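Local coordinates for Oxidored_FMN domain-containing protein ([Pseudomonas] geniculata N1, PDB 6L6J), which probably acts as a flavin- and iron-sulfur-dependent amine oxidase on 6-hydroxypseudooxynicotine, carrying FMN, a [4Fe-4S] cluster and a bound ADP, at residues A389-I394 / H476-T481; G400-H405 / D444-Q449. One frame throughout, in Å; residues are numbered along the deposited sequence.

Contact 1. Residues A389-I394 / H476-T481; sequences ASILVI and HVIVAT. With ADP (adenosine-5'-diphosphate), chain D.
Leu392, Ile394, Ile478 and Ala480 carry the main-chain ladder between two parallel neighbouring strands. Leu392 is bonded through both its N and its O: its N donates to His476 O at 3.1 Å, and its O accepts from Ile478 N. Ile394 N then donates to Ile478 O. Past the end of strand 476-479, Ala480 N donates to Ile394 O at 2.7 Å.

The side chains alternate between two buried faces. On one, Ile394 turns CD1 onto Val477 CG1 at 3.7 Å. With chi1 at -37°, Ile394 CG1 sits beside the backbone N and CG2 lies anti to it, where CG2 meets ADP N1 at 3.7 Å. Val469 of helix 466-472 and Leu625 and Leu629 of helix 624-632 cover this side. On the other face, Ile391 CG2 meets Ile478 CD1 at 4.0 Å, and Leu407 of helix 398-410 packs on both residues. The His476 ring also lies here; its two nitrogens bond to Ser640 and Glu642.

At the C-terminal ends, Thr481 brings CG2 within 3.5 Å of ADP N7, while its OG1 bonds to Glu622 O. Ala480 O approaches ADP C5' at 3.4 Å. Ile394, Ala480 and Thr481, at the C-terminal ends of two neighbouring strands, thus line part of the ADP pocket, as in a Rossmann-type nucleotide-binding fold.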
loop_
_atom_site.group_PDB
_atom_site.type_symbol
_atom_site.label_atom_id
_atom_site.label_comp_id
_atom_site.label_asym_id
_atom_site.label_seq_id
_atom_site.Cartn_x
_atom_site.Cartn_y
_atom_site.Cartn_z
ATOM N N ALA A 389 -26.368 8.091 -24.670
ATOM C CA ALA A 389 -25.322 9.144 -24.686
ATOM C C ALA A 389 -23.963 8.511 -25.009
ATOM O O ALA A 389 -23.673 7.424 -24.464
ATOM C CB ALA A 389 -25.273 9.878 -23.368
ATOM N N SER A 390 -23.167 9.179 -25.851
ATOM C CA SER A 390 -21.838 8.706 -26.310
ATOM C C SER A 390 -20.733 9.611 -25.731
ATOM O O SER A 390 -20.920 10.855 -25.699
ATOM C CB SER A 390 -21.780 8.587 -27.825
ATOM O OG SER A 390 -21.263 9.764 -28.422
ATOM N N ILE A 391 -19.619 8.985 -25.314
ATOM C CA ILE A 391 -18.403 9.655 -24.762
ATOM C C ILE A 391 -17.157 9.228 -25.565
ATOM O O ILE A 391 -16.913 8.016 -25.717
ATOM C CB ILE A 391 -18.248 9.351 -23.250
ATOM C CG1 ILE A 391 -19.455 9.833 -22.432
ATOM C CG2 ILE A 391 -16.943 9.932 -22.721
ATOM C CD1 ILE A 391 -20.481 8.774 -22.145
ATOM N N LEU A 392 -16.370 10.198 -26.044
ATOM C CA LEU A 392 -15.034 9.959 -26.651
ATOM C C LEU A 392 -13.961 10.230 -25.590
ATOM O O LEU A 392 -13.893 11.368 -25.081
ATOM C CB LEU A 392 -14.840 10.863 -27.873
ATOM C CG LEU A 392 -13.523 10.687 -28.639
ATOM C CD1 LEU A 392 -13.247 9.227 -28.968
ATOM C CD2 LEU A 392 -13.520 11.507 -29.926
ATOM N N VAL A 393 -13.166 9.209 -25.267
ATOM C CA VAL A 393 -12.000 9.319 -24.347
ATOM C C VAL A 393 -10.732 9.353 -25.203
ATOM O O VAL A 393 -10.478 8.396 -25.960
ATOM C CB VAL A 393 -11.989 8.175 -23.317
ATOM C CG1 VAL A 393 -10.727 8.179 -22.475
ATOM C CG2 VAL A 393 -13.223 8.213 -22.426
ATOM N N ILE A 394 -9.946 10.408 -25.054
ATOM C CA ILE A 394 -8.702 10.624 -25.839
ATOM C C ILE A 394 -7.502 10.383 -24.916
ATOM O O ILE A 394 -7.184 11.275 -24.104
ATOM C CB ILE A 394 -8.723 12.024 -26.479
ATOM C CG1 ILE A 394 -10.140 12.391 -26.926
ATOM C CG2 ILE A 394 -7.717 12.096 -27.612
ATOM C CD1 ILE A 394 -10.223 13.598 -27.824
ATOM N N HIS A 476 -19.996 14.105 -25.117
ATOM C CA HIS A 476 -19.024 14.501 -24.068
ATOM C C HIS A 476 -17.634 13.998 -24.448
ATOM O O HIS A 476 -17.524 12.809 -24.755
ATOM C CB HIS A 476 -19.489 13.959 -22.705
ATOM C CG HIS A 476 -18.629 14.395 -21.565
ATOM N ND1 HIS A 476 -18.478 15.713 -21.220
ATOM C CD2 HIS A 476 -17.841 13.698 -20.720
ATOM C CE1 HIS A 476 -17.651 15.809 -20.197
ATOM N NE2 HIS A 476 -17.248 14.588 -19.871
ATOM N N VAL A 477 -16.619 14.862 -24.398
ATOM C CA VAL A 477 -15.194 14.484 -24.663
ATOM C C VAL A 477 -14.433 14.539 -23.341
ATOM O O VAL A 477 -14.468 15.612 -22.695
ATOM C CB VAL A 477 -14.510 15.409 -25.690
ATOM C CG1 VAL A 477 -13.057 15.005 -25.913
ATOM C CG2 VAL A 477 -15.275 15.461 -27.007
ATOM N N ILE A 478 -13.741 13.451 -22.983
ATOM C CA ILE A 478 -12.747 13.445 -21.870
ATOM C C ILE A 478 -11.355 13.424 -22.507
ATOM O O ILE A 478 -11.119 12.517 -23.329
ATOM C CB ILE A 478 -12.994 12.253 -20.926
ATOM C CG1 ILE A 478 -14.329 12.397 -20.187
ATOM C CG2 ILE A 478 -11.836 12.087 -19.962
ATOM C CD1 ILE A 478 -14.816 11.142 -19.525
ATOM N N VAL A 479 -10.499 14.403 -22.192
ATOM C CA VAL A 479 -9.098 14.468 -22.696
ATOM C C VAL A 479 -8.203 13.924 -21.583
ATOM O O VAL A 479 -8.223 14.525 -20.485
ATOM C CB VAL A 479 -8.651 15.884 -23.127
ATOM C CG1 VAL A 479 -7.275 15.853 -23.761
ATOM C CG2 VAL A 479 -9.631 16.566 -24.074
ATOM N N ALA A 480 -7.421 12.876 -21.887
ATOM C CA ALA A 480 -6.527 12.185 -20.940
ATOM C C ALA A 480 -5.140 11.979 -21.563
ATOM O O ALA A 480 -4.558 10.889 -21.372
ATOM C CB ALA A 480 -7.176 10.889 -20.551
ATOM N N THR A 481 -4.589 13.023 -22.179
ATOM C CA THR A 481 -3.415 12.984 -23.091
ATOM C C THR A 481 -2.075 12.940 -22.334
ATOM O O THR A 481 -1.010 13.010 -23.004
ATOM C CB THR A 481 -3.510 14.153 -24.073
ATOM O OG1 THR A 481 -3.654 15.361 -23.333
ATOM C CG2 THR A 481 -4.698 14.017 -25.002
HETATM P PB ADP D . -2.368 9.461 -17.681
HETATM O O1B ADP D . -3.340 8.414 -18.175
HETATM O O2B ADP D . -1.610 9.043 -16.422
HETATM O O3B ADP D . -3.004 10.824 -17.561
HETATM P PA ADP D . -0.600 8.730 -19.901
HETATM O O1A ADP D . -0.533 7.367 -19.299
HETATM O O2A ADP D . 0.661 9.395 -20.309
HETATM O O3A ADP D . -1.276 9.691 -18.831
HETATM O "O5'" ADP D . -1.678 8.736 -21.102
HETATM C "C5'" ADP D . -1.534 9.582 -22.267
HETATM C "C4'" ADP D . -1.785 8.768 -23.513
HETATM O "O4'" ADP D . -2.544 9.580 -24.450
HETATM C "C3'" ADP D . -0.525 8.332 -24.282
HETATM O "O3'" ADP D . -0.668 7.070 -24.923
HETATM C "C2'" ADP D . -0.403 9.460 -25.314
HETATM O "O2'" ADP D . 0.444 9.194 -26.413
HETATM C "C1'" ADP D . -1.877 9.571 -25.691
HETATM N N9 ADP D . -2.216 10.757 -26.477
HETATM C C8 ADP D . -1.704 12.030 -26.359
HETATM N N7 ADP D . -2.200 12.867 -27.235
HETATM C C5 ADP D . -3.078 12.096 -27.995
HETATM C C6 ADP D . -3.922 12.395 -29.090
HETATM N N6 ADP D . -4.040 13.601 -29.627
HETATM N N1 ADP D . -4.674 11.390 -29.605
HETATM C C2 ADP D . -4.573 10.176 -29.053
HETATM N N3 ADP D . -3.826 9.784 -28.026
HETATM C C4 ADP D . -3.095 10.796 -27.533
#

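Contact 2. Residues G400-H405 / D444-Q449; sequences GLEAAH and DYRVGQ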
loop_
_atom_site.group_PDB
_atom_site.type_symbol
_atom_site.label_atom_id
_atom_site.label_comp_id
_atom_site.label_asym_id
_atom_site.label_seq_id
_atom_site.Cartn_x
_atom_site.Cartn_y
_atom_site.Cartn_z
ATOM N N GLY A 400 -7.511 7.667 -18.887
ATOM C CA GLY A 400 -8.434 7.281 -19.974
ATOM C C GLY A 400 -9.137 5.950 -19.703
ATOM O O GLY A 400 -10.398 5.908 -19.736
ATOM N N LEU A 401 -8.361 4.901 -19.433
ATOM C CA LEU A 401 -8.866 3.510 -19.295
ATOM C C LEU A 401 -9.843 3.423 -18.129
ATOM O O LEU A 401 -10.789 2.609 -18.222
ATOM C CB LEU A 401 -7.698 2.547 -19.064
ATOM C CG LEU A 401 -6.866 2.248 -20.298
ATOM C CD1 LEU A 401 -5.616 1.469 -19.917
ATOM C CD2 LEU A 401 -7.689 1.489 -21.326
ATOM N N GLU A 402 -9.586 4.170 -17.054
ATOM C CA GLU A 402 -10.430 4.104 -15.832
ATOM C C GLU A 402 -11.758 4.818 -16.115
ATOM O O GLU A 402 -12.774 4.329 -15.689
ATOM C CB GLU A 402 -9.665 4.679 -14.638
ATOM C CG GLU A 402 -10.490 4.759 -13.372
ATOM C CD GLU A 402 -11.276 3.504 -13.055
ATOM O OE1 GLU A 402 -10.742 2.413 -13.254
ATOM O OE2 GLU A 402 -12.424 3.622 -12.602
ATOM N N ALA A 403 -11.726 5.961 -16.803
ATOM C CA ALA A 403 -12.929 6.722 -17.235
ATOM C C ALA A 403 -13.813 5.848 -18.151
ATOM O O ALA A 403 -15.011 5.680 -17.832
ATOM C CB ALA A 403 -12.506 7.988 -17.932
ATOM N N ALA A 404 -13.223 5.308 -19.235
ATOM C CA ALA A 404 -13.880 4.413 -20.218
ATOM C C ALA A 404 -14.513 3.247 -19.469
ATOM O O ALA A 404 -15.742 3.100 -19.540
ATOM C CB ALA A 404 -12.899 3.927 -21.249
ATOM N N HIS A 405 -13.710 2.503 -18.715
ATOM C CA HIS A 405 -14.194 1.385 -17.871
ATOM C C HIS A 405 -15.423 1.844 -17.088
ATOM O O HIS A 405 -16.464 1.170 -17.207
ATOM C CB HIS A 405 -13.083 0.849 -16.975
ATOM C CG HIS A 405 -13.436 -0.416 -16.271
ATOM N ND1 HIS A 405 -14.379 -1.282 -16.751
ATOM C CD2 HIS A 405 -12.970 -0.958 -15.128
ATOM C CE1 HIS A 405 -14.485 -2.316 -15.932
ATOM N NE2 HIS A 405 -13.626 -2.137 -14.924
ATOM N N ASP A 444 -3.705 -4.020 -17.870
ATOM C CA ASP A 444 -4.314 -5.337 -18.231
ATOM C C ASP A 444 -5.738 -5.447 -17.654
ATOM O O ASP A 444 -6.684 -5.606 -18.448
ATOM C CB ASP A 444 -3.443 -6.520 -17.788
ATOM C CG ASP A 444 -2.059 -6.516 -18.413
ATOM O OD1 ASP A 444 -1.853 -5.763 -19.399
ATOM O OD2 ASP A 444 -1.192 -7.263 -17.902
ATOM N N TYR A 445 -5.895 -5.341 -16.335
ATOM C CA TYR A 445 -7.222 -5.350 -15.661
ATOM C C TYR A 445 -8.273 -4.566 -16.474
ATOM O O TYR A 445 -9.373 -5.065 -16.697
ATOM C CB TYR A 445 -7.191 -4.764 -14.252
ATOM C CG TYR A 445 -8.569 -4.693 -13.667
ATOM C CD1 TYR A 445 -9.267 -5.855 -13.390
ATOM C CD2 TYR A 445 -9.225 -3.479 -13.479
ATOM C CE1 TYR A 445 -10.559 -5.814 -12.891
ATOM C CE2 TYR A 445 -10.520 -3.419 -12.983
ATOM C CZ TYR A 445 -11.186 -4.594 -12.691
ATOM O OH TYR A 445 -12.450 -4.590 -12.210
ATOM N N ARG A 446 -7.948 -3.364 -16.916
ATOM C CA ARG A 446 -8.935 -2.448 -17.535
ATOM C C ARG A 446 -9.152 -2.825 -19.004
ATOM O O ARG A 446 -10.310 -2.807 -19.449
ATOM C CB ARG A 446 -8.490 -0.993 -17.352
ATOM C CG ARG A 446 -8.686 -0.482 -15.930
ATOM C CD ARG A 446 -7.989 0.832 -15.612
ATOM N NE ARG A 446 -8.315 1.172 -14.239
ATOM C CZ ARG A 446 -7.833 0.545 -13.170
ATOM N NH1 ARG A 446 -6.949 -0.427 -13.313
ATOM N NH2 ARG A 446 -8.230 0.898 -11.960
ATOM N N VAL A 447 -8.094 -3.170 -19.736
ATOM C CA VAL A 447 -8.226 -3.613 -21.155
ATOM C C VAL A 447 -9.112 -4.868 -21.192
ATOM O O VAL A 447 -10.084 -4.873 -21.993
ATOM C CB VAL A 447 -6.863 -3.872 -21.805
ATOM C CG1 VAL A 447 -7.008 -4.517 -23.180
ATOM C CG2 VAL A 447 -6.048 -2.591 -21.891
ATOM N N GLY A 448 -8.806 -5.868 -20.358
ATOM C CA GLY A 448 -9.487 -7.173 -20.356
ATOM C C GLY A 448 -10.969 -7.057 -20.048
ATOM O O GLY A 448 -11.754 -7.830 -20.607
ATOM N N GLN A 449 -11.345 -6.114 -19.191
ATOM C CA GLN A 449 -12.759 -5.804 -18.867
ATOM C C GLN A 449 -13.411 -5.023 -20.010
ATOM O O GLN A 449 -14.575 -5.317 -20.315
ATOM C CB GLN A 449 -12.821 -5.012 -17.568
ATOM C CG GLN A 449 -12.388 -5.840 -16.369
ATOM C CD GLN A 449 -13.374 -6.938 -16.125
ATOM O OE1 GLN A 449 -14.579 -6.698 -16.145
ATOM N NE2 GLN A 449 -12.872 -8.143 -15.912
#
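Helix 398-410, the first helix of the Rossmann-like nucleotide-binding domain, packs here against helix 441-450. The axes of the two short segments come within 9.7 Å and run at 37° to each other. Leu401 faces the second helix with CB, which lies 3.9 Å from Arg446 CD. Its CD2 reaches farther along to Val447 CG2.

Arg446 extends from CG to NE past Leu401 and ends in a salt bridge with Glu402. NE donates to Glu402 OE1 at 2.9 Å, using the anti lone pair of that oxygen; a second bond, from NH2 to the same oxygen, is weak. The carboxylate and guanidinium planes stand 71° apart and both nitrogens meet the same oxygen, so this is not a flat two-oxygen pairing. Glu402 OE2 forms a salt bridge with Arg661, so the carboxylate charge is probably shared between two arginines. Arg446 NH2 also bonds to Gln364 O, and NH1 to Val442 O.

Helix 398-410, which carries Leu401 and Glu402, includes Gly400, the last glycine of a probable GxGxxG motif between strand and helix. One turn on from Leu401, His405 has CG anti to its backbone N (chi1 -170°), which sends the ring across to helix 441-450. There CE1 meets Gln449 CB at 3.6 Å, and Tyr445 OH lies at the ring's edge, 3.8 Å from NE2. The His405 and Tyr445 rings meet obliquely. Replacing Arg446 with a leucine would probably leave Glu402 OE1 without its charged mate and Gln364 O without this donor. Gln449 NE2 bonds to Asp340 OD1, and Gln449 CG lies over one face of the Tyr445 ring, toward the rim.

Both contacts belong to the same Rossmann-like unit, and helix 398-410 joins them. Strand 390-394 of contact 1 leads directly into that helix, whose N-terminal part supplies one half of contact 2. They touch where Val393 CG1 lies 3.5 Å from Gly400 CA, and Ile478 packs on Ala403. Contact 1 is core: main-chain bonds and aliphatic side chains between central strands, with ADP at the C-terminal end. Contact 2 lies on the other side of the helix and is only partly buried. Its chemistry is correspondingly more polar, with a salt bridge, a histidine and a tyrosine, and its Arg446 side chain comes within about 9 Å of the iron-sulfur cluster.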